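Local atomic coordinates of putative cell surface protein (Streptococcus pyogenes, PDB entry 4OFQ), a protein that is an antigen I/II-family cell-surface protein whose C-terminal domain, built of beta sandwiches, one with a bound calcium ion, probably serves in adhesion. Residues Asn83-Ala88 / Ile149-Ser154. Sequence-based numbering, arbitrary orientation.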
ATOM      1  N   ASN A  83       0.350  16.942   5.020  1.00 11.83           N
ATOM      2  CA  ASN A  83       0.489  17.720   3.792  1.00 10.48           C
ATOM      3  C   ASN A  83      -0.139  19.109   3.934  1.00 10.47           C
ATOM      4  O   ASN A  83       0.416  20.110   3.462  1.00 14.95           O
ATOM      5  CB  ASN A  83      -0.077  16.940   2.609  1.00 10.01           C
ATOM      6  CG  ASN A  83       0.558  15.566   2.484  1.00 15.79           C
ATOM      7  OD1 ASN A  83       1.775  15.448   2.386  1.00 12.32           O
ATOM      8  ND2 ASN A  83      -0.256  14.524   2.542  1.00 12.95           N
ATOM      9  N   SER A  84      -1.291  19.168   4.586  1.00 10.27           N
ATOM     10  CA  SER A  84      -1.921  20.452   4.858  1.00 18.36           C
ATOM     11  C   SER A  84      -3.058  20.259   5.851  1.00 12.29           C
ATOM     12  O   SER A  84      -3.623  19.171   5.959  1.00 11.40           O
ATOM     13  CB  SER A  84      -2.468  21.052   3.563  1.00 15.17           C
ATOM     14  OG  SER A  84      -3.436  20.177   3.003  1.00 20.73           O
ATOM     15  N   ILE A  85      -3.361  21.308   6.607  1.00 10.89           N
ATOM     16  CA  ILE A  85      -4.583  21.346   7.409  1.00 10.86           C
ATOM     17  C   ILE A  85      -5.177  22.721   7.166  1.00 11.64           C
ATOM     18  O   ILE A  85      -4.597  23.737   7.574  1.00 13.24           O
ATOM     19  CB  ILE A  85      -4.319  21.158   8.908  1.00 16.19           C
ATOM     20  CG1 ILE A  85      -3.503  19.884   9.163  1.00 11.99           C
ATOM     21  CG2 ILE A  85      -5.649  21.092   9.672  1.00 12.46           C
ATOM     22  CD1 ILE A  85      -3.212  19.640  10.649  1.00 14.77           C
ATOM     23  N   LYS A  86      -6.317  22.755   6.480  1.00 13.36           N
ATOM     24  CA  LYS A  86      -6.856  24.009   5.979  1.00 13.61           C
ATOM     25  C   LYS A  86      -8.333  24.171   6.250  1.00 16.39           C
ATOM     26  O   LYS A  86      -9.114  23.224   6.122  1.00 15.45           O
ATOM     27  CB  LYS A  86      -6.583  24.147   4.471  1.00 17.69           C
ATOM     28  CG  LYS A  86      -5.128  24.457   4.148  1.00 24.01           C
ATOM     29  CD  LYS A  86      -4.908  24.634   2.648  1.00 36.46           C
ATOM     30  CE  LYS A  86      -3.697  25.527   2.373  1.00 41.89           C
ATOM     31  NZ  LYS A  86      -2.500  25.128   3.159  1.00 38.44           N
ATOM     32  N   ALA A  87      -8.709  25.385   6.627  1.00 20.18           N
ATOM     33  CA  ALA A  87     -10.113  25.718   6.789  1.00 15.35           C
ATOM     34  C   ALA A  87     -10.726  25.916   5.416  1.00 17.86           C
ATOM     35  O   ALA A  87     -10.016  26.119   4.436  1.00 19.43           O
ATOM     36  CB  ALA A  87     -10.268  26.982   7.624  1.00 15.04           C
ATOM     37  N   ALA A  88     -12.052  25.870   5.356  1.00 17.69           N
ATOM     38  CA  ALA A  88     -12.778  26.049   4.098  1.00 21.17           C
ATOM     39  C   ALA A  88     -12.508  27.390   3.411  1.00 24.18           C
ATOM     40  O   ALA A  88     -12.698  27.519   2.201  1.00 25.04           O
ATOM     41  CB  ALA A  88     -14.255  25.867   4.320  1.00 19.62           C
ATOM     42  N   ILE A 149     -12.729  22.016   8.536  1.00 16.22           N
ATOM     43  CA  ILE A 149     -11.284  21.881   8.429  1.00 16.12           C
ATOM     44  C   ILE A 149     -10.982  20.602   7.662  1.00 15.68           C
ATOM     45  O   ILE A 149     -11.583  19.559   7.929  1.00 13.49           O
ATOM     46  CB  ILE A 149     -10.607  21.834   9.815  1.00 12.21           C
ATOM     47  CG1 ILE A 149     -11.173  22.922  10.743  1.00 12.82           C
ATOM     48  CG2 ILE A 149      -9.077  21.970   9.662  1.00 11.77           C
ATOM     49  CD1 ILE A 149     -10.988  24.344  10.217  1.00 18.82           C
ATOM     50  N   THR A 150     -10.059  20.692   6.703  1.00 14.11           N
ATOM     51  CA  THR A 150      -9.660  19.540   5.900  1.00 15.15           C
ATOM     52  C   THR A 150      -8.207  19.159   6.188  1.00 14.61           C
ATOM     53  O   THR A 150      -7.296  19.986   6.045  1.00 11.73           O
ATOM     54  CB  THR A 150      -9.839  19.817   4.395  1.00 13.41           C
ATOM     55  OG1 THR A 150     -11.219  20.120   4.132  1.00 15.95           O
ATOM     56  CG2 THR A 150      -9.407  18.604   3.554  1.00 14.37           C
ATOM     57  N   TYR A 151      -8.008  17.910   6.597  1.00 13.45           N
ATOM     58  CA  TYR A 151      -6.683  17.393   6.917  1.00 11.97           C
ATOM     59  C   TYR A 151      -6.224  16.506   5.764  1.00 17.25           C
ATOM     60  O   TYR A 151      -6.946  15.609   5.336  1.00 13.75           O
ATOM     61  CB  TYR A 151      -6.712  16.573   8.217  1.00 11.24           C
ATOM     62  CG  TYR A 151      -7.097  17.331   9.483  1.00 12.56           C
ATOM     63  CD1 TYR A 151      -8.390  17.810   9.667  1.00 10.22           C
ATOM     64  CD2 TYR A 151      -6.173  17.535  10.507  1.00 13.51           C
ATOM     65  CE1 TYR A 151      -8.751  18.502  10.832  1.00 10.85           C
ATOM     66  CE2 TYR A 151      -6.525  18.213  11.684  1.00 12.22           C
ATOM     67  CZ  TYR A 151      -7.813  18.697  11.838  1.00 10.36           C
ATOM     68  OH  TYR A 151      -8.183  19.384  12.996  1.00 14.15           O
ATOM     69  N   ASN A 152      -5.024  16.762   5.256  1.00 11.50           N
ATOM     70  CA  ASN A 152      -4.469  15.921   4.202  1.00 10.93           C
ATOM     71  C   ASN A 152      -3.219  15.247   4.760  1.00 14.22           C
ATOM     72  O   ASN A 152      -2.220  15.915   5.014  1.00  9.05           O
ATOM     73  CB  ASN A 152      -4.134  16.784   2.991  1.00  9.89           C
ATOM     74  CG  ASN A 152      -3.865  15.967   1.757  1.00 13.29           C
ATOM     75  OD1 ASN A 152      -2.925  15.178   1.718  1.00 11.53           O
ATOM     76  ND2 ASN A 152      -4.671  16.178   0.723  1.00 18.82           N
ATOM     77  N   LEU A 153      -3.293  13.928   4.955  1.00  8.62           N
ATOM     78  CA  LEU A 153      -2.331  13.188   5.770  1.00  9.54           C
ATOM     79  C   LEU A 153      -1.784  12.001   4.993  1.00  9.89           C
ATOM     80  O   LEU A 153      -2.562  11.283   4.376  1.00 10.63           O
ATOM     81  CB  LEU A 153      -3.053  12.622   7.000  1.00  9.68           C
ATOM     82  CG  LEU A 153      -3.870  13.610   7.836  1.00  9.53           C
ATOM     83  CD1 LEU A 153      -4.623  12.899   8.981  1.00 12.41           C
ATOM     84  CD2 LEU A 153      -2.941  14.694   8.379  1.00 12.12           C
ATOM     85  N   SER A 154      -0.473  11.775   5.029  1.00  8.05           N
ATOM     86  CA  SER A 154       0.093  10.588   4.366  1.00  8.44           C
ATOM     87  C   SER A 154       0.821   9.687   5.358  1.00 12.56           C
ATOM     88  O   SER A 154       1.665  10.170   6.120  1.00 10.25           O
ATOM     89  CB  SER A 154       1.065  11.000   3.249  1.00  9.92           C
ATOM     90  OG  SER A 154       0.377  11.715   2.234  1.00  9.85           O
TER
HETATM   91  O   HOH W   1      -6.104  20.129   3.594  1.00 16.31           O
HETATM   92  O   HOH W   2     -12.113  22.546   4.578  1.00 18.25           O
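S84 and K86 form hydrogen-bonded pairs with N152 and T150 in an antiparallel arrangement, the axes of strands 83-87 and 149-154 approaching to 4.6 Å, with their directions 171° apart. In the K86–T150 pair the backbone bonds run both ways, T150 N to K86 O measuring 2.8 Å. The regularity breaks at N83, where a classic beta bulge sets two residues, N83 and S84, opposite N152: N83 N reaches N152 O at 2.8 Å, whereas S84 N makes only a weak bond to the same oxygen at 3.4 Å. N83 has helix-like backbone angles, as expected of the first residue of a classic bulge, and its side chain points toward the partner strand. Its amide ND2 then serves two acceptors, S154 OG almost exactly in the amide plane and N152 OD1 lying 22° out of that plane, each at 2.9 Å. S154 OG is also bonded to T40 OG1, on the strand flanking 149-157 on its other side, so the polar network spans three strands of this sheet in the N-terminal beta sandwich of the fragment. On the same face as N152, a water connects S84 OG with T150 O.

The face bearing I85, A87, I149 and Y151 is buried against the second sheet. I85 CG2, set anti to the backbone N (CG1 at chi1 -53°), lies over one face of the Y151 ring in a CH-pi contact 3.7 Å from the centroid; the same methyl meets I149 CG2 at 3.5 Å. Y66 stacks on Y151, W130 meets it edge-to-face, and Q45 OE1 bonds its hydroxyl.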